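Local coordinates for beta-lactamase domain protein (Burkholderia ambifaria, PDB 5I0P), which is a member of the metallo-beta-lactamase superfamily that binds two zinc ions and probably acts as a metal-dependent hydrolase, at residues A297-V302 with N343-A348; A314-I319 with G336-H341; L53-D58 with R88-L93. All coordinates share one frame; numbering follows the deposited sequence.

Contact 1. Residues A297-V302 with N343-A348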
# COMPACT_ATOMS: atom_id res chain seq x y z
N ALA A 297 -7.76 -10.57 -17.30
CA ALA A 297 -6.89 -11.22 -18.27
C ALA A 297 -5.95 -12.18 -17.58
O ALA A 297 -5.69 -13.28 -18.09
CB ALA A 297 -6.11 -10.17 -19.05
N ARG A 298 -5.39 -11.80 -16.43
CA ARG A 298 -4.51 -12.70 -15.69
C ARG A 298 -5.25 -13.98 -15.28
O ARG A 298 -4.76 -15.09 -15.51
CB ARG A 298 -3.94 -11.97 -14.47
CG ARG A 298 -2.42 -11.76 -14.48
CD ARG A 298 -1.98 -10.71 -15.51
NE ARG A 298 -2.01 -11.17 -16.91
CZ ARG A 298 -2.41 -10.42 -17.95
NH1 ARG A 298 -2.82 -9.17 -17.75
NH2 ARG A 298 -2.38 -10.92 -19.19
N LEU A 299 -6.46 -13.83 -14.73
CA LEU A 299 -7.26 -14.97 -14.31
C LEU A 299 -7.60 -15.89 -15.47
O LEU A 299 -7.57 -17.12 -15.34
CB LEU A 299 -8.55 -14.49 -13.65
CG LEU A 299 -8.41 -13.94 -12.24
CD1 LEU A 299 -9.70 -13.18 -11.82
CD2 LEU A 299 -8.06 -15.10 -11.30
N GLU A 300 -7.93 -15.32 -16.62
CA GLU A 300 -8.27 -16.13 -17.77
C GLU A 300 -7.07 -16.95 -18.24
O GLU A 300 -7.21 -18.12 -18.61
CB GLU A 300 -8.83 -15.22 -18.87
CG GLU A 300 -9.48 -15.96 -20.03
CD GLU A 300 -10.63 -16.90 -19.59
OE1 GLU A 300 -11.21 -16.71 -18.49
OE2 GLU A 300 -10.94 -17.84 -20.35
N GLU A 301 -5.86 -16.39 -18.18
CA GLU A 301 -4.69 -17.16 -18.55
C GLU A 301 -4.52 -18.34 -17.62
O GLU A 301 -4.11 -19.43 -18.04
CB GLU A 301 -3.43 -16.29 -18.58
CG GLU A 301 -3.53 -15.21 -19.64
CD GLU A 301 -2.44 -14.17 -19.55
OE1 GLU A 301 -2.34 -13.36 -20.51
OE2 GLU A 301 -1.71 -14.12 -18.54
N VAL A 302 -4.84 -18.15 -16.35
CA VAL A 302 -4.75 -19.26 -15.41
C VAL A 302 -5.84 -20.29 -15.69
O VAL A 302 -5.58 -21.50 -15.68
CB VAL A 302 -4.78 -18.74 -13.98
CG1 VAL A 302 -4.73 -19.90 -13.03
CG2 VAL A 302 -3.60 -17.82 -13.77
N ASN A 343 -6.16 -19.32 -6.06
CA ASN A 343 -7.08 -19.42 -4.92
C ASN A 343 -8.42 -18.74 -5.21
O ASN A 343 -9.46 -19.18 -4.72
CB ASN A 343 -6.47 -18.82 -3.66
CG ASN A 343 -5.65 -19.81 -2.93
OD1 ASN A 343 -5.37 -20.89 -3.47
ND2 ASN A 343 -5.22 -19.47 -1.70
N LEU A 344 -8.41 -17.65 -5.96
CA LEU A 344 -9.67 -17.02 -6.28
C LEU A 344 -10.55 -17.98 -7.09
O LEU A 344 -11.73 -18.18 -6.76
CB LEU A 344 -9.42 -15.71 -7.04
CG LEU A 344 -10.58 -14.81 -7.46
CD1 LEU A 344 -10.01 -13.42 -7.82
CD2 LEU A 344 -11.40 -15.36 -8.64
N LEU A 345 -9.96 -18.59 -8.13
CA LEU A 345 -10.70 -19.52 -8.96
C LEU A 345 -11.11 -20.74 -8.15
O LEU A 345 -12.24 -21.25 -8.25
CB LEU A 345 -9.84 -19.95 -10.17
CG LEU A 345 -9.34 -18.87 -11.16
CD1 LEU A 345 -8.21 -19.37 -12.05
CD2 LEU A 345 -10.48 -18.28 -12.00
N TRP A 346 -10.21 -21.17 -7.28
CA TRP A 346 -10.52 -22.31 -6.45
C TRP A 346 -11.67 -21.98 -5.51
O TRP A 346 -12.67 -22.71 -5.46
CB TRP A 346 -9.25 -22.74 -5.71
CG TRP A 346 -9.48 -23.71 -4.59
CD1 TRP A 346 -10.19 -24.88 -4.64
CD2 TRP A 346 -8.99 -23.59 -3.26
NE1 TRP A 346 -10.16 -25.49 -3.41
CE2 TRP A 346 -9.43 -24.72 -2.54
CE3 TRP A 346 -8.20 -22.63 -2.60
CZ2 TRP A 346 -9.13 -24.92 -1.19
CZ3 TRP A 346 -7.92 -22.83 -1.25
CH2 TRP A 346 -8.37 -23.97 -0.56
N LEU A 347 -11.57 -20.87 -4.78
CA LEU A 347 -12.64 -20.57 -3.83
C LEU A 347 -13.95 -20.23 -4.53
O LEU A 347 -15.02 -20.35 -3.92
CB LEU A 347 -12.20 -19.46 -2.87
CG LEU A 347 -11.02 -20.00 -2.06
CD1 LEU A 347 -10.22 -18.94 -1.35
CD2 LEU A 347 -11.55 -21.01 -1.07
N ALA A 348 -13.91 -19.85 -5.81
CA ALA A 348 -15.13 -19.58 -6.58
C ALA A 348 -15.76 -20.85 -7.16
O ALA A 348 -16.81 -20.76 -7.79
CB ALA A 348 -14.84 -18.62 -7.72
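Arg298 NH2 donates to Glu301 OE1 over 2.8 Å, a salt bridge one turn long on the same helix whose Leu299 and Val302 meet Leu344 and Leu345. The carboxylate oxygen lies near the plane of the guanidinium and at its edge, but the donor stands 49° out of the carboxylate plane, so the two flat groups are markedly tilted. A second, weak bond from Arg298 NE to Glu301 OE2 makes the pairing two-pronged.

Across the helices the meeting is wholly apolar. Leu299 reaches over with its two methyls divided: CD1 touches Leu344 CD1 at 4.0 Å, the side chains crossing nearly at right angles, while CD2 rests against Leu345 CG as these two leucines slide past each other in opposite directions. Leu345 in turn presses CD1 on Val302 CG1 at 3.7 Å. With CG1 anti to its backbone N (chi1 178°), Val302 gives this methyl to Leu345.

The segment axes come no closer than 10.8 Å and cross at -71°, a steep crossing in which leucine side chains fill the gap. Helix 284-308 thus leans on the end of helix 333-347, part of the metallo-beta-lactamase-like C-terminal domain, away from the zinc site; Leu254 of helix 253-260 touches both Leu299 and Leu344, and helix 313-320 covers Val302 through Ile316 and Met320.

Contact 2. Residues A314-I319 with G336-H341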
# COMPACT_ATOMS: atom_id res chain seq x y z
N ALA A 314 3.90 -22.92 -9.05
CA ALA A 314 5.16 -22.72 -9.79
C ALA A 314 4.94 -22.81 -11.29
O ALA A 314 5.57 -22.07 -12.05
CB ALA A 314 6.22 -23.74 -9.39
N GLY A 315 4.05 -23.72 -11.72
CA GLY A 315 3.74 -23.83 -13.15
C GLY A 315 3.01 -22.64 -13.72
O GLY A 315 3.07 -22.39 -14.94
N ILE A 316 2.28 -21.90 -12.88
CA ILE A 316 1.54 -20.74 -13.37
C ILE A 316 2.47 -19.54 -13.56
O ILE A 316 2.19 -18.64 -14.35
CB ILE A 316 0.36 -20.44 -12.44
CG1 ILE A 316 -0.69 -21.55 -12.60
CG2 ILE A 316 -0.26 -19.07 -12.72
CD1 ILE A 316 -1.06 -21.81 -14.08
N VAL A 317 3.59 -19.48 -12.84
CA VAL A 317 4.46 -18.32 -12.95
C VAL A 317 4.88 -18.04 -14.39
O VAL A 317 4.65 -16.92 -14.88
CB VAL A 317 5.64 -18.46 -11.98
CG1 VAL A 317 6.78 -17.48 -12.34
CG2 VAL A 317 5.13 -18.29 -10.53
N PRO A 318 5.44 -19.00 -15.14
CA PRO A 318 5.92 -18.65 -16.49
C PRO A 318 4.81 -18.20 -17.42
O PRO A 318 5.05 -17.37 -18.31
CB PRO A 318 6.59 -19.94 -16.98
CG PRO A 318 6.83 -20.75 -15.75
CD PRO A 318 5.69 -20.42 -14.83
N ILE A 319 3.60 -18.72 -17.23
CA ILE A 319 2.45 -18.27 -18.02
C ILE A 319 2.05 -16.86 -17.60
O ILE A 319 1.80 -16.00 -18.44
CB ILE A 319 1.28 -19.27 -17.88
N GLY A 336 3.57 -16.32 -5.00
CA GLY A 336 2.48 -15.80 -4.21
C GLY A 336 1.42 -15.13 -5.04
O GLY A 336 0.22 -15.22 -4.74
N GLU A 337 1.83 -14.42 -6.10
CA GLU A 337 0.83 -13.81 -6.97
C GLU A 337 0.08 -14.88 -7.76
O GLU A 337 -1.13 -14.77 -7.98
CB GLU A 337 1.49 -12.77 -7.88
CG GLU A 337 0.53 -11.88 -8.67
CD GLU A 337 0.33 -10.48 -8.06
OE1 GLU A 337 -0.83 -10.15 -7.74
OE2 GLU A 337 1.32 -9.73 -7.90
N ALA A 338 0.80 -15.91 -8.23
CA ALA A 338 0.12 -17.01 -8.92
C ALA A 338 -0.86 -17.72 -7.98
O ALA A 338 -2.00 -18.01 -8.36
CB ALA A 338 1.15 -17.97 -9.51
N LEU A 339 -0.46 -17.95 -6.72
CA LEU A 339 -1.36 -18.55 -5.74
C LEU A 339 -2.62 -17.71 -5.51
O LEU A 339 -3.71 -18.25 -5.30
CB LEU A 339 -0.64 -18.74 -4.42
CG LEU A 339 -0.53 -20.18 -3.97
CD1 LEU A 339 -0.13 -20.18 -2.52
CD2 LEU A 339 -1.85 -20.92 -4.20
N ALA A 340 -2.50 -16.38 -5.55
CA ALA A 340 -3.67 -15.53 -5.39
C ALA A 340 -4.68 -15.73 -6.53
O ALA A 340 -5.89 -15.71 -6.29
CB ALA A 340 -3.23 -14.07 -5.29
N HIS A 341 -4.21 -15.90 -7.76
CA HIS A 341 -5.15 -16.13 -8.86
C HIS A 341 -5.73 -17.53 -8.80
O HIS A 341 -6.92 -17.74 -9.06
CB HIS A 341 -4.45 -15.89 -10.21
CG HIS A 341 -4.05 -14.47 -10.40
ND1 HIS A 341 -2.96 -13.92 -9.75
CD2 HIS A 341 -4.66 -13.44 -11.04
CE1 HIS A 341 -2.89 -12.62 -10.03
NE2 HIS A 341 -3.91 -12.30 -10.80
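Ala338 sets its lone methyl against two consecutive residues of the facing helix, Ile316 and Val317, and the orientation of their branches decides how it is received. Ile316 offers its short branch: CG2 lies 3.7 Å from Ala338 CB, with Ile316 CB scarcely farther, so the alanine methyl rests against the branch point. The long arm is turned off, since CG1 stands anti to the carbonyl carbon (chi1 -70°) and carries CD1 away from segment 336-341. Val317 comes in from beside it, its CG2 4.1 Å from Ala338 CB, so one methyl from each residue meets the alanine. The small side chain allows a near approach of the backbones, with the CA atoms of Ile316 and Ala338 6.0 Å apart.

On helix 333-347 a side chain also binds its own backbone. His341 ND1 donates to Glu337 O over 2.7 Å with an N-H...O angle of 162°; the oxygen lies almost in the ring plane, whereas the donor sits 35° out of the carbonyl plane. Glu337 O also accepts the regular helical bond from His341 N, which arrives from the opposite face of that plane. Two bonds thus grip one oxygen, and the side-chain one fixes the rotation of the imidazole. On the other helix a kink falls at Pro318, whose nitrogen has no hydrogen to give to the preceding turn.

Two helices of the metallo-beta-lactamase-like C-terminal domain are joined here, a family grouped with helix-turn-helix domains, to which this pairing may be related. Ile316 also touches Ala305 of helix 284-308, while His341 lies against Arg298 and Leu299 of that helix and against Leu254 of helix 253-260.

Contact 3. Residues L53-D58 with R88-L93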
# COMPACT_ATOMS: atom_id res chain seq x y z
N LEU A 53 5.11 10.62 -0.17
CA LEU A 53 4.65 10.87 1.19
C LEU A 53 3.88 12.19 1.24
O LEU A 53 4.02 13.05 0.37
CB LEU A 53 5.82 10.89 2.21
CG LEU A 53 6.85 9.75 2.15
CD1 LEU A 53 7.91 9.96 3.20
CD2 LEU A 53 6.22 8.31 2.26
N TRP A 54 3.05 12.35 2.26
CA TRP A 54 2.17 13.50 2.33
C TRP A 54 2.41 14.25 3.64
O TRP A 54 2.44 13.65 4.72
CB TRP A 54 0.70 13.05 2.17
CG TRP A 54 0.59 12.06 1.07
CD1 TRP A 54 0.43 10.70 1.22
CD2 TRP A 54 0.74 12.29 -0.34
NE1 TRP A 54 0.42 10.09 -0.01
CE2 TRP A 54 0.63 11.03 -0.99
CE3 TRP A 54 0.94 13.44 -1.13
CZ2 TRP A 54 0.70 10.88 -2.38
CZ3 TRP A 54 1.01 13.30 -2.51
CH2 TRP A 54 0.89 12.03 -3.13
N LEU A 55 2.63 15.57 3.51
CA LEU A 55 2.68 16.51 4.62
C LEU A 55 1.38 17.30 4.60
O LEU A 55 1.09 18.00 3.62
CB LEU A 55 3.85 17.46 4.49
CG LEU A 55 5.22 17.18 5.07
CD1 LEU A 55 6.17 18.33 4.68
CD2 LEU A 55 5.18 17.01 6.57
N LEU A 56 0.58 17.18 5.67
CA LEU A 56 -0.70 17.86 5.76
C LEU A 56 -0.64 18.95 6.81
O LEU A 56 -0.37 18.67 7.98
CB LEU A 56 -1.81 16.87 6.07
CG LEU A 56 -1.91 15.63 5.19
CD1 LEU A 56 -3.14 14.84 5.61
CD2 LEU A 56 -2.00 16.02 3.75
N ARG A 57 -0.89 20.19 6.40
CA ARG A 57 -0.99 21.29 7.35
C ARG A 57 -2.11 21.04 8.35
O ARG A 57 -3.24 20.71 7.97
CB ARG A 57 -1.21 22.59 6.59
CG ARG A 57 -1.18 23.78 7.48
CD ARG A 57 0.15 23.87 8.17
NE ARG A 57 0.31 25.19 8.77
CZ ARG A 57 -0.27 25.57 9.90
NH1 ARG A 57 -1.04 24.71 10.57
NH2 ARG A 57 -0.08 26.80 10.39
N ASP A 58 -1.83 21.24 9.63
CA ASP A 58 -2.73 20.76 10.65
C ASP A 58 -2.63 21.63 11.91
O ASP A 58 -1.77 22.51 12.01
CB ASP A 58 -2.45 19.28 10.96
CG ASP A 58 -3.64 18.59 11.61
OD1 ASP A 58 -4.68 19.25 11.79
OD2 ASP A 58 -3.52 17.39 11.95
N ARG A 88 13.82 23.06 6.17
CA ARG A 88 13.53 24.08 5.19
C ARG A 88 12.08 24.19 4.79
O ARG A 88 11.72 25.21 4.19
CB ARG A 88 14.37 23.84 3.93
N HIS A 89 11.21 23.19 5.10
CA HIS A 89 9.90 23.19 4.47
C HIS A 89 8.75 22.89 5.42
O HIS A 89 7.67 22.47 4.96
CB HIS A 89 9.89 22.21 3.29
CG HIS A 89 10.89 22.56 2.24
ND1 HIS A 89 12.08 21.88 2.07
CD2 HIS A 89 10.92 23.59 1.35
CE1 HIS A 89 12.77 22.44 1.09
NE2 HIS A 89 12.09 23.47 0.64
N LEU A 90 8.93 23.10 6.71
CA LEU A 90 7.90 22.91 7.71
C LEU A 90 7.42 24.24 8.28
O LEU A 90 6.66 24.24 9.25
CB LEU A 90 8.41 22.00 8.83
CG LEU A 90 8.61 20.51 8.56
CD1 LEU A 90 8.89 19.76 9.86
CD2 LEU A 90 7.35 19.92 7.89
N ASP A 91 7.88 25.36 7.71
CA ASP A 91 7.57 26.71 8.17
C ASP A 91 7.94 26.89 9.64
O ASP A 91 7.34 27.70 10.35
CB ASP A 91 6.09 27.08 7.94
CG ASP A 91 5.63 26.81 6.50
OD1 ASP A 91 6.49 26.72 5.59
OD2 ASP A 91 4.40 26.69 6.27
N GLY A 92 8.91 26.11 10.11
CA GLY A 92 9.23 26.14 11.52
C GLY A 92 8.20 25.53 12.45
O GLY A 92 8.29 25.75 13.66
N LEU A 93 7.20 24.82 11.94
CA LEU A 93 6.20 24.19 12.79
C LEU A 93 6.58 22.74 13.08
O LEU A 93 7.31 22.11 12.31
CB LEU A 93 4.83 24.22 12.11
CG LEU A 93 4.34 25.56 11.57
CD1 LEU A 93 2.89 25.43 11.10
CD2 LEU A 93 4.49 26.59 12.66
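The guanidinium of Arg57 has Leu93 CD1 over one face, 3.2 Å above the plane and displaced toward the rim. Leu93 CD1 is nearest Arg57 NH2, at 3.3 Å, and only slightly farther from CZ, so a leucine branch tip lies snugly on a charged, flat group while the two side chains cross at about a right angle. Arg57 gets there by a bent path: CG runs anti to the backbone N (chi1 -174°), then the chain turns at chi2 (59°), which brings the tip across to the loop. Asp91 OD2 stands 5.0 Å from Arg57 NE, not in contact but close enough that the opposite charges probably attract. The His89 ring has Arg88 CB against one face.

Farther back along the strand the contact is apolar. Both methyls of Leu55 straddle one branch of Leu90, with CD1 3.8 Å and CD2 3.9 Å from Leu90 CD2, and these side chains too meet nearly perpendicular.

The loop owes its shape to a type I' turn from Leu90 to Leu93, with Asp91 and Gly92 at positive phi. Leu93 N donates to Leu90 O over 2.8 Å, and the same oxygen also accepts from Trp66 NE1, which ties the turn to strand 63-69.

Segment 88-93 is the return leg of a beta-alpha-beta crossover: strand 63-69 passes through helix 76-88 and this loop into the parallel, adjacent strand 95-99. Strand 50-60 runs on the far side of strand 63-69. Its Arg57 passes over Ala64 and Trp66 of that strand, Leu93 also touches Trp66, and Leu55 meets Ile85 of helix 76-88 as well as Leu90.

In the fold
Contacts 1 and 2 form one continuous core. Their centres are 10 Å apart, they share helix 333-347, and they meet directly where Val302 CG2 lies 3.7 Å from Ile316 CG2. Helices 284-308 and 313-320, successive in the chain, thus pack on a common partner. Contact 3 belongs to the other side of the molecule, its centre 44 Å from that of contact 1 and 43 Å from that of contact 2. None of the three lies at the dinuclear zinc site, where Asp232 binds both metals. Contact 3 is linked to it along the chain, since its loop leads into strand 95-99, after which come the zinc ligands His102, His104, Asp106 and His107.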